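Local coordinates for protein D-mannose isomerase (Marinomonas mediterranea, PDB 5X32) that catalyses the reversible isomerisation of D-mannose to D-fructose, also accepts D-lyxose with lower efficiency, and cannot use D-glucose, at residues F117-Y122 / E138-L143; N124-G129 / F187-N192; H153-D158 / K200-N205; P169-N174 / N225-D230; G292-G297 / W312-S317. All blocks are in the same frame, centred on the assembly; numbering follows the deposited sequence.

Interaction 1: residues F117-Y122 / E138-L143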
# COMPACT_ATOMS: atom_id res chain seq x y z
N PHE A 117 7.00 -2.93 -5.03
CA PHE A 117 6.19 -4.05 -4.57
C PHE A 117 6.87 -5.40 -4.81
O PHE A 117 6.61 -6.39 -4.10
CB PHE A 117 4.80 -4.01 -5.21
CG PHE A 117 3.82 -3.22 -4.41
CD1 PHE A 117 3.35 -3.71 -3.20
CD2 PHE A 117 3.36 -1.99 -4.85
CE1 PHE A 117 2.46 -2.98 -2.44
CE2 PHE A 117 2.46 -1.25 -4.09
CZ PHE A 117 2.00 -1.76 -2.88
N VAL A 118 7.79 -5.45 -5.78
CA VAL A 118 8.59 -6.65 -6.02
C VAL A 118 9.49 -6.89 -4.80
O VAL A 118 9.56 -8.02 -4.28
CB VAL A 118 9.44 -6.53 -7.31
CG1 VAL A 118 10.49 -7.64 -7.37
CG2 VAL A 118 8.55 -6.62 -8.53
N ILE A 119 10.14 -5.83 -4.31
CA ILE A 119 10.93 -5.91 -3.09
C ILE A 119 10.08 -6.31 -1.88
O ILE A 119 10.49 -7.16 -1.08
CB ILE A 119 11.64 -4.57 -2.80
CG1 ILE A 119 12.83 -4.40 -3.74
CG2 ILE A 119 12.12 -4.50 -1.35
CD1 ILE A 119 13.51 -3.08 -3.62
N LEU A 120 8.89 -5.74 -1.76
CA LEU A 120 7.99 -6.09 -0.66
C LEU A 120 7.67 -7.58 -0.67
O LEU A 120 7.77 -8.27 0.37
CB LEU A 120 6.70 -5.27 -0.76
CG LEU A 120 5.72 -5.51 0.39
CD1 LEU A 120 6.22 -4.89 1.68
CD2 LEU A 120 4.31 -5.03 0.03
N ALA A 121 7.31 -8.08 -1.85
CA ALA A 121 7.00 -9.49 -2.02
C ALA A 121 8.21 -10.37 -1.68
O ALA A 121 8.06 -11.38 -0.99
CB ALA A 121 6.52 -9.78 -3.45
N TYR A 122 9.41 -9.98 -2.12
CA TYR A 122 10.60 -10.78 -1.78
C TYR A 122 10.87 -10.78 -0.28
O TYR A 122 11.24 -11.83 0.25
CB TYR A 122 11.85 -10.32 -2.56
CG TYR A 122 11.79 -10.70 -4.02
CD1 TYR A 122 10.99 -11.75 -4.44
CD2 TYR A 122 12.49 -9.98 -4.99
CE1 TYR A 122 10.91 -12.10 -5.76
CE2 TYR A 122 12.41 -10.32 -6.32
CZ TYR A 122 11.62 -11.39 -6.71
OH TYR A 122 11.51 -11.76 -8.03
N GLU A 138 18.28 -8.10 -2.70
CA GLU A 138 19.56 -7.46 -2.94
C GLU A 138 19.71 -7.19 -4.43
O GLU A 138 20.20 -6.12 -4.81
CB GLU A 138 20.68 -8.34 -2.37
CG GLU A 138 22.08 -8.08 -2.88
CD GLU A 138 23.07 -9.11 -2.34
OE1 GLU A 138 22.89 -9.62 -1.20
OE2 GLU A 138 24.02 -9.45 -3.08
N VAL A 139 19.24 -8.12 -5.27
CA VAL A 139 19.36 -7.91 -6.71
C VAL A 139 18.49 -6.74 -7.12
O VAL A 139 18.94 -5.82 -7.81
CB VAL A 139 18.91 -9.13 -7.54
CG1 VAL A 139 18.93 -8.77 -9.04
CG2 VAL A 139 19.76 -10.36 -7.25
N THR A 140 17.24 -6.75 -6.64
CA THR A 140 16.25 -5.79 -7.10
C THR A 140 16.63 -4.39 -6.67
O THR A 140 16.54 -3.42 -7.45
CB THR A 140 14.86 -6.16 -6.60
OG1 THR A 140 14.60 -7.53 -6.95
CG2 THR A 140 13.81 -5.27 -7.24
N TYR A 141 17.15 -4.30 -5.45
CA TYR A 141 17.62 -3.02 -4.96
C TYR A 141 18.66 -2.44 -5.93
O TYR A 141 18.59 -1.26 -6.28
CB TYR A 141 18.20 -3.16 -3.54
CG TYR A 141 18.61 -1.84 -2.94
CD1 TYR A 141 19.89 -1.34 -3.14
CD2 TYR A 141 17.72 -1.08 -2.20
CE1 TYR A 141 20.27 -0.13 -2.60
CE2 TYR A 141 18.09 0.13 -1.65
CZ TYR A 141 19.37 0.61 -1.85
OH TYR A 141 19.74 1.83 -1.32
N ASP A 142 19.55 -3.29 -6.45
CA ASP A 142 20.60 -2.73 -7.30
C ASP A 142 20.07 -2.38 -8.67
O ASP A 142 20.52 -1.37 -9.25
CB ASP A 142 21.79 -3.69 -7.42
CG ASP A 142 22.24 -4.23 -6.09
OD1 ASP A 142 22.59 -3.42 -5.19
OD2 ASP A 142 22.35 -5.47 -5.97
N LEU A 143 19.05 -3.10 -9.14
CA LEU A 143 18.40 -2.73 -10.38
C LEU A 143 17.89 -1.30 -10.24
O LEU A 143 18.02 -0.49 -11.15
CB LEU A 143 17.25 -3.68 -10.68
CG LEU A 143 16.35 -3.27 -11.84
CD1 LEU A 143 17.08 -3.25 -13.16
CD2 LEU A 143 15.19 -4.24 -11.93

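Interaction 2: residues N124-G129 / F187-N192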
# COMPACT_ATOMS: atom_id res chain seq x y z
N ASN A 124 8.65 -10.69 2.03
CA ASN A 124 7.73 -11.65 2.62
C ASN A 124 8.14 -13.11 2.32
O ASN A 124 8.04 -14.00 3.20
CB ASN A 124 6.31 -11.36 2.15
CG ASN A 124 5.68 -10.25 2.97
OD1 ASN A 124 5.07 -10.51 4.01
ND2 ASN A 124 5.87 -9.00 2.54
N ALA A 125 8.62 -13.33 1.10
CA ALA A 125 9.18 -14.64 0.74
C ALA A 125 10.26 -15.03 1.74
O ALA A 125 10.25 -16.14 2.27
CB ALA A 125 9.74 -14.62 -0.67
N LEU A 126 11.19 -14.12 1.97
CA LEU A 126 12.27 -14.38 2.91
C LEU A 126 11.75 -14.74 4.29
O LEU A 126 12.18 -15.74 4.86
CB LEU A 126 13.20 -13.17 3.02
CG LEU A 126 14.39 -13.40 3.95
CD1 LEU A 126 15.30 -14.42 3.36
CD2 LEU A 126 15.13 -12.12 4.24
N GLN A 127 10.81 -13.95 4.82
CA GLN A 127 10.38 -14.17 6.19
C GLN A 127 9.63 -15.47 6.31
O GLN A 127 9.52 -15.98 7.41
CB GLN A 127 9.48 -13.07 6.75
CG GLN A 127 9.53 -11.78 6.02
CD GLN A 127 9.07 -10.60 6.88
OE1 GLN A 127 9.76 -10.16 7.81
NE2 GLN A 127 7.80 -10.26 6.72
N ILE A 128 9.05 -15.99 5.22
CA ILE A 128 8.45 -17.33 5.31
C ILE A 128 9.45 -18.47 4.94
O ILE A 128 9.07 -19.65 4.81
CB ILE A 128 7.17 -17.50 4.44
CG1 ILE A 128 7.42 -17.22 2.95
CG2 ILE A 128 6.06 -16.62 4.93
CD1 ILE A 128 6.22 -17.56 2.06
N GLY A 129 10.72 -18.11 4.79
CA GLY A 129 11.80 -19.08 4.73
C GLY A 129 12.45 -19.37 3.39
O GLY A 129 13.30 -20.26 3.29
N PHE A 187 14.33 -4.28 5.63
CA PHE A 187 15.12 -4.18 6.84
C PHE A 187 14.65 -5.14 7.93
O PHE A 187 15.45 -5.72 8.64
CB PHE A 187 15.14 -2.76 7.39
CG PHE A 187 15.80 -2.65 8.73
CD1 PHE A 187 17.17 -2.82 8.85
CD2 PHE A 187 15.06 -2.38 9.87
CE1 PHE A 187 17.78 -2.72 10.09
CE2 PHE A 187 15.68 -2.28 11.10
CZ PHE A 187 17.04 -2.45 11.21
N ASP A 188 13.34 -5.29 8.10
CA ASP A 188 12.86 -6.24 9.11
C ASP A 188 13.25 -7.67 8.74
O ASP A 188 13.64 -8.47 9.59
CB ASP A 188 11.34 -6.15 9.26
CG ASP A 188 10.88 -4.91 10.00
OD1 ASP A 188 11.71 -4.13 10.55
OD2 ASP A 188 9.64 -4.72 10.05
N ALA A 189 13.14 -7.99 7.45
CA ALA A 189 13.38 -9.34 6.99
C ALA A 189 14.86 -9.71 6.99
O ALA A 189 15.21 -10.89 7.17
CB ALA A 189 12.79 -9.53 5.59
N THR A 190 15.73 -8.72 6.77
CA THR A 190 17.14 -8.99 6.53
C THR A 190 18.05 -8.35 7.56
O THR A 190 19.19 -8.76 7.72
CB THR A 190 17.61 -8.46 5.15
OG1 THR A 190 17.53 -7.02 5.12
CG2 THR A 190 16.81 -9.07 4.02
N GLN A 191 17.54 -7.33 8.23
CA GLN A 191 18.32 -6.54 9.19
C GLN A 191 19.47 -5.76 8.53
O GLN A 191 20.23 -5.09 9.22
CB GLN A 191 18.84 -7.43 10.32
CG GLN A 191 17.74 -7.88 11.26
CD GLN A 191 17.07 -6.70 11.95
OE1 GLN A 191 17.75 -5.79 12.45
NE2 GLN A 191 15.74 -6.68 11.95
N ASN A 192 19.60 -5.86 7.21
CA ASN A 192 20.59 -5.06 6.48
C ASN A 192 20.27 -3.56 6.57
O ASN A 192 19.41 -3.05 5.85
CB ASN A 192 20.64 -5.53 5.01
CG ASN A 192 21.64 -4.74 4.17
OD1 ASN A 192 22.30 -3.80 4.63
ND2 ASN A 192 21.75 -5.14 2.90

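Interaction 3: residues H153-D158 / K200-N205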
# COMPACT_ATOMS: atom_id res chain seq x y z
N HIS A 153 18.94 14.12 -5.77
CA HIS A 153 17.66 14.52 -5.17
C HIS A 153 17.26 13.63 -4.01
O HIS A 153 16.34 13.96 -3.26
CB HIS A 153 16.56 14.52 -6.21
CG HIS A 153 16.72 15.59 -7.25
ND1 HIS A 153 16.34 16.89 -7.03
CD2 HIS A 153 17.22 15.54 -8.50
CE1 HIS A 153 16.59 17.61 -8.12
NE2 HIS A 153 17.13 16.81 -9.02
N GLY A 154 17.91 12.48 -3.90
CA GLY A 154 17.64 11.56 -2.81
C GLY A 154 16.30 10.90 -3.01
O GLY A 154 15.66 10.48 -2.04
N LEU A 155 15.87 10.80 -4.27
CA LEU A 155 14.59 10.19 -4.60
C LEU A 155 14.73 9.24 -5.77
O LEU A 155 15.76 9.22 -6.44
CB LEU A 155 13.57 11.28 -4.93
CG LEU A 155 13.17 12.11 -3.71
CD1 LEU A 155 12.37 13.35 -4.09
CD2 LEU A 155 12.40 11.22 -2.74
N TYR A 156 13.67 8.47 -6.03
CA TYR A 156 13.62 7.61 -7.20
C TYR A 156 12.70 8.23 -8.25
O TYR A 156 11.63 8.76 -7.92
CB TYR A 156 13.10 6.23 -6.84
CG TYR A 156 13.99 5.38 -5.97
CD1 TYR A 156 14.96 4.57 -6.53
CD2 TYR A 156 13.84 5.38 -4.59
CE1 TYR A 156 15.77 3.77 -5.74
CE2 TYR A 156 14.64 4.59 -3.79
CZ TYR A 156 15.60 3.79 -4.37
OH TYR A 156 16.40 3.01 -3.58
N LEU A 157 13.12 8.18 -9.50
CA LEU A 157 12.23 8.59 -10.58
C LEU A 157 11.13 7.52 -10.82
O LEU A 157 11.12 6.45 -10.19
CB LEU A 157 13.04 8.88 -11.84
CG LEU A 157 13.87 7.77 -12.45
CD1 LEU A 157 13.06 7.04 -13.50
CD2 LEU A 157 15.08 8.40 -13.05
N ASP A 158 10.20 7.80 -11.72
CA ASP A 158 9.01 6.98 -11.73
C ASP A 158 9.10 5.82 -12.71
O ASP A 158 8.92 4.66 -12.31
CB ASP A 158 7.79 7.84 -12.05
CG ASP A 158 6.50 7.04 -12.04
OD1 ASP A 158 6.42 6.05 -11.28
OD2 ASP A 158 5.56 7.41 -12.79
N LYS A 200 14.70 5.83 5.52
CA LYS A 200 14.66 7.09 6.26
C LYS A 200 15.00 8.30 5.39
O LYS A 200 14.45 9.40 5.61
CB LYS A 200 15.58 7.01 7.47
CG LYS A 200 15.30 5.80 8.33
CD LYS A 200 16.16 5.79 9.57
CE LYS A 200 16.30 7.20 10.11
NZ LYS A 200 16.64 7.22 11.55
N LEU A 201 15.87 8.10 4.41
CA LEU A 201 16.22 9.18 3.48
C LEU A 201 15.02 9.58 2.61
O LEU A 201 14.76 10.76 2.39
CB LEU A 201 17.40 8.77 2.60
CG LEU A 201 17.87 9.79 1.56
CD1 LEU A 201 18.10 11.16 2.17
CD2 LEU A 201 19.12 9.31 0.83
N LEU A 202 14.29 8.57 2.13
CA LEU A 202 13.09 8.79 1.34
C LEU A 202 12.04 9.51 2.18
O LEU A 202 11.41 10.48 1.73
CB LEU A 202 12.55 7.46 0.81
CG LEU A 202 13.48 6.77 -0.20
CD1 LEU A 202 12.98 5.38 -0.58
CD2 LEU A 202 13.63 7.65 -1.42
N ALA A 203 11.87 9.01 3.40
CA ALA A 203 10.94 9.62 4.35
C ALA A 203 11.27 11.09 4.51
O ALA A 203 10.38 11.92 4.36
CB ALA A 203 11.00 8.91 5.70
N LYS A 204 12.54 11.41 4.77
CA LYS A 204 12.95 12.80 4.96
C LYS A 204 12.67 13.63 3.72
O LYS A 204 12.15 14.76 3.82
CB LYS A 204 14.44 12.91 5.32
CG LYS A 204 14.91 14.36 5.45
CD LYS A 204 15.97 14.55 6.53
CE LYS A 204 15.33 14.76 7.89
NZ LYS A 204 16.23 14.55 9.04
N ASN A 205 13.07 13.10 2.57
CA ASN A 205 12.96 13.84 1.31
C ASN A 205 11.55 14.14 0.84
O ASN A 205 11.30 15.18 0.22
CB ASN A 205 13.72 13.10 0.23
CG ASN A 205 15.18 13.42 0.30
OD1 ASN A 205 15.52 14.58 0.51
ND2 ASN A 205 16.04 12.42 0.14

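Interaction 4: residues P169-N174 / N225-D230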
# COMPACT_ATOMS: atom_id res chain seq x y z
N PRO A 169 9.94 12.01 -17.98
CA PRO A 169 10.17 13.29 -17.30
C PRO A 169 9.43 13.33 -15.97
O PRO A 169 9.69 14.20 -15.14
CB PRO A 169 9.59 14.34 -18.26
CG PRO A 169 9.19 13.60 -19.51
CD PRO A 169 9.10 12.16 -19.19
N TYR A 170 8.49 12.40 -15.78
CA TYR A 170 7.64 12.46 -14.60
C TYR A 170 8.39 12.08 -13.33
O TYR A 170 9.20 11.14 -13.32
CB TYR A 170 6.41 11.54 -14.76
CG TYR A 170 5.46 11.61 -13.58
CD1 TYR A 170 4.57 12.67 -13.46
CD2 TYR A 170 5.47 10.63 -12.57
CE1 TYR A 170 3.70 12.77 -12.37
CE2 TYR A 170 4.60 10.72 -11.48
CZ TYR A 170 3.72 11.79 -11.39
OH TYR A 170 2.85 11.93 -10.33
N ARG A 171 8.13 12.84 -12.27
CA ARG A 171 8.55 12.46 -10.92
C ARG A 171 7.30 12.45 -10.05
O ARG A 171 6.41 13.29 -10.20
CB ARG A 171 9.59 13.42 -10.36
CG ARG A 171 10.85 13.51 -11.19
CD ARG A 171 11.59 12.20 -11.17
NE ARG A 171 12.81 12.24 -11.97
CZ ARG A 171 12.83 12.13 -13.30
NH1 ARG A 171 11.69 12.05 -13.98
NH2 ARG A 171 13.98 12.15 -13.95
N GLY A 172 7.22 11.46 -9.17
CA GLY A 172 6.05 11.32 -8.34
C GLY A 172 6.40 10.88 -6.94
O GLY A 172 7.36 10.15 -6.74
N GLN A 173 5.59 11.31 -5.99
CA GLN A 173 5.77 10.94 -4.60
C GLN A 173 5.47 9.46 -4.34
O GLN A 173 6.09 8.82 -3.49
CB GLN A 173 4.85 11.81 -3.73
CG GLN A 173 4.72 11.27 -2.34
CD GLN A 173 3.49 10.44 -2.15
OE1 GLN A 173 2.51 10.56 -2.89
NE2 GLN A 173 3.54 9.55 -1.19
N ASN A 174 4.50 8.93 -5.08
CA ASN A 174 3.94 7.59 -4.86
C ASN A 174 4.94 6.44 -4.84
O ASN A 174 4.96 5.57 -3.92
CB ASN A 174 2.91 7.32 -5.93
CG ASN A 174 1.55 7.11 -5.36
OD1 ASN A 174 1.41 6.90 -4.16
ND2 ASN A 174 0.52 7.19 -6.21
N ASN A 225 10.65 16.86 -13.47
CA ASN A 225 11.93 16.16 -13.35
C ASN A 225 12.98 16.98 -12.59
O ASN A 225 14.07 16.47 -12.32
CB ASN A 225 12.48 15.73 -14.72
CG ASN A 225 12.52 16.86 -15.72
OD1 ASN A 225 11.66 17.75 -15.72
ND2 ASN A 225 13.52 16.83 -16.60
N ASP A 226 12.64 18.22 -12.24
CA ASP A 226 13.46 19.02 -11.31
C ASP A 226 13.15 18.65 -9.87
O ASP A 226 13.91 18.99 -8.96
CB ASP A 226 13.12 20.52 -11.40
CG ASP A 226 13.43 21.13 -12.74
OD1 ASP A 226 14.27 20.55 -13.47
OD2 ASP A 226 12.83 22.20 -13.03
N TRP A 227 12.05 17.91 -9.69
CA TRP A 227 11.43 17.67 -8.39
C TRP A 227 10.89 19.00 -7.85
O TRP A 227 10.81 19.20 -6.63
CB TRP A 227 12.36 16.99 -7.40
CG TRP A 227 12.45 15.50 -7.61
CD1 TRP A 227 13.49 14.82 -8.16
CD2 TRP A 227 11.46 14.52 -7.26
NE1 TRP A 227 13.21 13.47 -8.17
CE2 TRP A 227 11.98 13.26 -7.62
CE3 TRP A 227 10.20 14.58 -6.67
CZ2 TRP A 227 11.26 12.07 -7.42
CZ3 TRP A 227 9.49 13.41 -6.47
CH2 TRP A 227 10.03 12.17 -6.84
N GLN A 228 10.52 19.89 -8.76
CA GLN A 228 9.70 21.06 -8.42
C GLN A 228 8.23 20.70 -8.57
O GLN A 228 7.88 19.79 -9.32
CB GLN A 228 10.04 22.25 -9.32
CG GLN A 228 11.39 22.91 -9.02
CD GLN A 228 11.49 23.47 -7.59
OE1 GLN A 228 12.18 22.90 -6.73
NE2 GLN A 228 10.77 24.57 -7.32
N ILE A 229 7.34 21.40 -7.88
CA ILE A 229 5.94 21.02 -7.91
C ILE A 229 5.29 21.34 -9.25
O ILE A 229 5.32 22.48 -9.72
CB ILE A 229 5.13 21.69 -6.80
CG1 ILE A 229 5.39 20.96 -5.48
CG2 ILE A 229 3.64 21.62 -7.09
CD1 ILE A 229 4.32 21.23 -4.42
N ASP A 230 4.69 20.30 -9.83
CA ASP A 230 3.83 20.42 -11.00
C ASP A 230 2.39 20.69 -10.56
O ASP A 230 1.71 19.78 -10.08
CB ASP A 230 3.90 19.14 -11.83
CG ASP A 230 3.25 19.30 -13.20
OD1 ASP A 230 2.48 20.27 -13.41
OD2 ASP A 230 3.51 18.45 -14.09

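Interaction 5: residues G292-G297 / W312-S317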
# COMPACT_ATOMS: atom_id res chain seq x y z
N GLY A 292 -20.08 10.54 6.72
CA GLY A 292 -18.93 9.76 7.18
C GLY A 292 -17.84 9.46 6.16
O GLY A 292 -18.05 9.60 4.96
N GLY A 293 -16.66 9.07 6.65
CA GLY A 293 -15.58 8.60 5.80
C GLY A 293 -14.75 9.72 5.19
O GLY A 293 -15.19 10.85 5.11
N LEU A 294 -13.55 9.39 4.72
CA LEU A 294 -12.71 10.38 4.07
C LEU A 294 -12.90 10.40 2.57
O LEU A 294 -12.90 9.37 1.88
CB LEU A 294 -11.23 10.15 4.36
CG LEU A 294 -10.82 10.15 5.83
CD1 LEU A 294 -9.70 9.18 6.01
CD2 LEU A 294 -10.44 11.57 6.29
N HIS A 295 -13.10 11.62 2.08
CA HIS A 295 -13.10 11.91 0.66
C HIS A 295 -11.75 11.60 0.04
O HIS A 295 -10.74 11.49 0.74
CB HIS A 295 -13.51 13.36 0.44
CG HIS A 295 -14.90 13.66 0.88
ND1 HIS A 295 -15.25 14.83 1.51
CD2 HIS A 295 -16.04 12.92 0.78
CE1 HIS A 295 -16.55 14.80 1.79
NE2 HIS A 295 -17.05 13.66 1.36
N TYR A 296 -11.74 11.46 -1.28
CA TYR A 296 -10.55 11.01 -1.98
C TYR A 296 -9.50 12.10 -2.18
O TYR A 296 -8.31 11.83 -2.14
CB TYR A 296 -10.95 10.44 -3.33
CG TYR A 296 -9.86 9.73 -4.07
CD1 TYR A 296 -9.15 8.69 -3.48
CD2 TYR A 296 -9.56 10.07 -5.38
CE1 TYR A 296 -8.17 8.00 -4.18
CE2 TYR A 296 -8.58 9.40 -6.08
CZ TYR A 296 -7.88 8.37 -5.48
OH TYR A 296 -6.90 7.72 -6.21
N GLY A 297 -9.94 13.34 -2.38
CA GLY A 297 -9.00 14.40 -2.67
C GLY A 297 -9.58 15.78 -2.50
O GLY A 297 -10.77 16.02 -2.76
N TRP A 312 -8.78 2.00 0.54
CA TRP A 312 -7.42 2.06 1.04
C TRP A 312 -7.21 3.34 1.87
O TRP A 312 -6.42 3.32 2.81
CB TRP A 312 -6.41 2.00 -0.10
CG TRP A 312 -6.38 3.18 -1.04
CD1 TRP A 312 -7.03 3.30 -2.24
CD2 TRP A 312 -5.67 4.40 -0.85
NE1 TRP A 312 -6.76 4.51 -2.81
CE2 TRP A 312 -5.93 5.21 -1.98
CE3 TRP A 312 -4.83 4.89 0.15
CZ2 TRP A 312 -5.37 6.50 -2.12
CZ3 TRP A 312 -4.29 6.16 0.01
CH2 TRP A 312 -4.57 6.95 -1.12
N VAL A 313 -7.95 4.40 1.57
CA VAL A 313 -7.86 5.65 2.31
C VAL A 313 -8.39 5.48 3.75
O VAL A 313 -7.73 5.88 4.72
CB VAL A 313 -8.65 6.76 1.60
CG1 VAL A 313 -8.77 7.99 2.49
CG2 VAL A 313 -8.01 7.09 0.25
N GLN A 314 -9.54 4.83 3.86
CA GLN A 314 -10.10 4.49 5.16
C GLN A 314 -9.16 3.61 5.98
O GLN A 314 -8.97 3.81 7.19
CB GLN A 314 -11.45 3.80 4.97
CG GLN A 314 -12.69 4.69 4.96
CD GLN A 314 -12.55 6.00 4.20
OE1 GLN A 314 -12.43 7.04 4.82
NE2 GLN A 314 -12.56 5.95 2.88
N ALA A 315 -8.52 2.66 5.30
CA ALA A 315 -7.70 1.69 6.01
C ALA A 315 -6.35 2.28 6.44
O ALA A 315 -5.97 2.18 7.61
CB ALA A 315 -7.50 0.42 5.15
N GLU A 316 -5.66 2.92 5.52
CA GLU A 316 -4.37 3.53 5.85
C GLU A 316 -4.60 4.57 6.96
O GLU A 316 -3.77 4.73 7.87
CB GLU A 316 -3.74 4.17 4.61
CG GLU A 316 -3.42 3.15 3.50
CD GLU A 316 -2.24 2.22 3.80
OE1 GLU A 316 -1.27 2.65 4.48
OE2 GLU A 316 -2.31 1.03 3.40
N SER A 317 -5.75 5.25 6.90
CA SER A 317 -6.04 6.26 7.91
C SER A 317 -6.31 5.64 9.28
O SER A 317 -5.89 6.22 10.29
CB SER A 317 -7.20 7.15 7.50
OG SER A 317 -6.83 7.93 6.38

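Interaction 1: residues F117-Y122 / E138-L143
Thr140 and Ile119 carry this contact between 117-122 and 138-143, parts of consecutive helices that form an antiparallel hairpin in the (alpha/alpha)6 barrel of the N-acylglucosamine 2-epimerase family. The short axes approach to 9.7 Å and their N-to-C directions differ by 167°. The backbones are closest at this same pair, with Thr140 CA 6.7 Å from Ile119 CA. Thr140 directs its CB toward the other helix, and its methyl does most of the touching: CG2 lies 3.7 Å from Ile119 CG1 and 4.1 Å from Val118 CG1. The Ile119 and Thr140 side chains lie antiparallel, flank against flank. With chi2 at 175° the isoleucine chain stays extended, which carries CD1 to 4.3 Å from Tyr141 N. The hydroxyl branch of Thr140 turns to Tyr122, whose ring receives OG1 at its edge, in the ring plane, 3.6 Å from CE2. No hydrogen bond passes between the segments. Thr140 OG1 is satisfied within its own helix by Trp136 O, and Tyr122 OH pairs with Tyr96 OH. A buried threonine thus offers its methyl to aliphatic neighbours while its hydroxyl serves its own backbone. Among the neighbouring helices, Ile119 also rests on Met179 and Ala182 of helix 173-190, Tyr122 meets Leu85 and Arg86 of helix 72-89, and the Tyr141 ring stands edge-to-face with Tyr195 of helix 193-212.

Interaction 2: residues N124-G129 / F187-N192
The flat group that reaches across is the carboxamide of Gln127, which brings OE1 to 3.8 Å from Ala189 CB; the Phe187 ring edge meets its own segment at Asn192 C. Gln127 runs extended beyond CG, and its aliphatic part follows the amide over the same alanine, with CG 4.0 Å from Ala189 CB. Leu126 makes the other half of the contact. Its CG stands anti to the backbone N (chi1 -178°), which carries CD2 into the other segment, 3.7 Å from Ala189 CB and 3.5 Å from Thr190 CG2. Leu126 and Thr190 cross at about a right angle, methyl against methyl. The small side chain of Ala189 is consistent with the close backbones: Gln127 CA and Ala189 CA are 5.7 Å apart. Two helix ends of the (alpha/alpha)6 barrel meet here. Helix 112-127 closes in a Schellman motif, with Gly129 at C-prime, Gly129 N bonded to Leu126 O and Leu130 N to Ala125 O. Helix 173-190 ends at Thr190, whose OG1 accepts from Asn192 N at 3.2 Å in an ST turn and also pairs with Ala186 O. Other polar groups look outward: Asp188 makes a salt bridge with Arg265, and Asn192 OD1 caps Lys194 N. With no hydrogen bond between the segments, the chemistry implies cohesion mainly by van der Waals packing of methyls, with the Gln127 amide lying against an alanine.

Interaction 3: residues H153-D158 / K200-N205
Gly154 and Asn205 join strand 155-160, through the turn before it, to helix 193-212 in the (alpha/alpha)6 barrel of the N-acylglucosamine 2-epimerase family. The polar link is single and weak: Asn205 ND2 donates to Gly154 O at 2.9 Å, with an N-H...O angle of only 125°. Gly154 has a positive phi of 72°, and a CB here would clash with that same ND2. The carbonyl just before, His153 O, takes its hydrogen bond from Lys209 NZ, further along the same helix. A leucine in place of Asn205 would probably leave Gly154 O without its weak amide donor, with a methyl set against the carbonyl instead.

The apolar part centres on Leu202. Its CD2 meets the Gly154 carbonyl, the Tyr156 ring and Leu155, 4.0 Å from Leu155 CD2. Leu155 CD2 also reaches the next turn of the helix, 3.8 Å from Asn205 CB. Around this pair, Asn176 and Met179 of helix 173-190 also touch Leu202. The aromatic part is Tyr156, whose OH makes a weak hydrogen bond to Arg198; its side chain crosses Leu202 at about a right angle, and Leu202 CD1 sits at the ring edge, in plane, 3.7 Å from Tyr156 CE2.

Interaction 4: residues P169-N174 / N225-D230
Arg171 lies on Trp227 in a CH-pi contact that joins the short strand 171-172, leading into helix 173-190, to the loop after strand 222-223. Arg171 CB stands 3.5 Å from the centroid of the six-membered ring, 7° off its normal. From CB the chain, bent at chi2 (-66°), passes on over the indole toward its nitrogen, CD lying 3.6 Å from Trp227 NE1, and the guanidinium plane ends 80° from the ring. Asn225 CB packs over one face of that guanidinium, 3.8 Å from Arg171 NH1, while Pro169 O meets the same CB. At the indole edge lies Gly172 O, 3.3 Å from Trp227 CH2. The charged end has several partners: NH1 donates to Tyr170 O at 2.7 Å from above the carbonyl plane and also reaches Ser168 O, while NE forms a salt bridge with Glu150. Trp227 NE1 makes a weak hydrogen bond to the same Glu150 carboxylate oxygen. An alanine in place of Arg171 would keep CB over the indole, but would probably leave Glu150 without its cationic mate and Asn225 CB facing a gap. Just beyond, Gln173 approaches His251, probably an active-site proton donor/acceptor, to about 4 Å between side chains. The chemistry implies one arginine with two jobs: its aliphatic root covers an aromatic face, and its charge probably helps balance the carboxylate that the indole N-H also weakly bonds.

Interaction 5: residues G292-G297 / W312-S317
Val313 O, on the helix against which Leu294 packs, is gripped by two donors from Ser317: OG at 2.8 Å and the backbone N, arriving from opposite faces of the carbonyl plane. The helix, 311-328, belongs to the (alpha/alpha)6 barrel; the chain 292-297 leads into strand 297-298, where Tyr296 and Gly297 both face Asp306 in a classic beta bulge. One hydrogen bond crosses, from Leu294 N to Gln314 OE1, at 2.6 Å and nearly straight (169°). The glutamine chain bends at chi2 (41°), bringing its oxygen to the backbone, while its NE2 makes a weak bond to Tyr310 O.

Leu294 then settles between two helix residues, with CB 3.8 Å from Val313 CG1 and CD1 over Ser317, whose OG also pairs with Thr253. Trp312 links this contact to the probable catalytic centre. Its ring stacks on His251 and meets His380, both probably proton donors/acceptors, and Glu316 OE2 is hydrogen-bonded to His380 ND1. Val313 CG2 lies over the centre of one indole face, 3.4 Å above it. That methyl also sits at the edge of the Tyr296 ring, 4.2 Å from CD1, and beside it Tyr296 CE1 comes to 3.8 Å from Trp312 CZ2.

Overall arrangement
From the N terminus, interaction 1 closes first, a short hairpin of helices 112-127 and 133-147. Interaction 2 starts further along the first of these helices and spans to the end of helix 173-190, so it crosses interaction 1. Interaction 3, from strand 155-160 to helix 193-212, crosses interaction 2, and interaction 4, from strand 171-172 to the loop after strand 222-223, crosses both. Interactions 3 and 4 also touch, with His153 against Asp226, and Tyr141 of interaction 1 packs on Tyr156 of interaction 3. Interaction 5 follows in series, across the chain's centre from interactions 1 and 2, joining helix 311-328 to the chain before it.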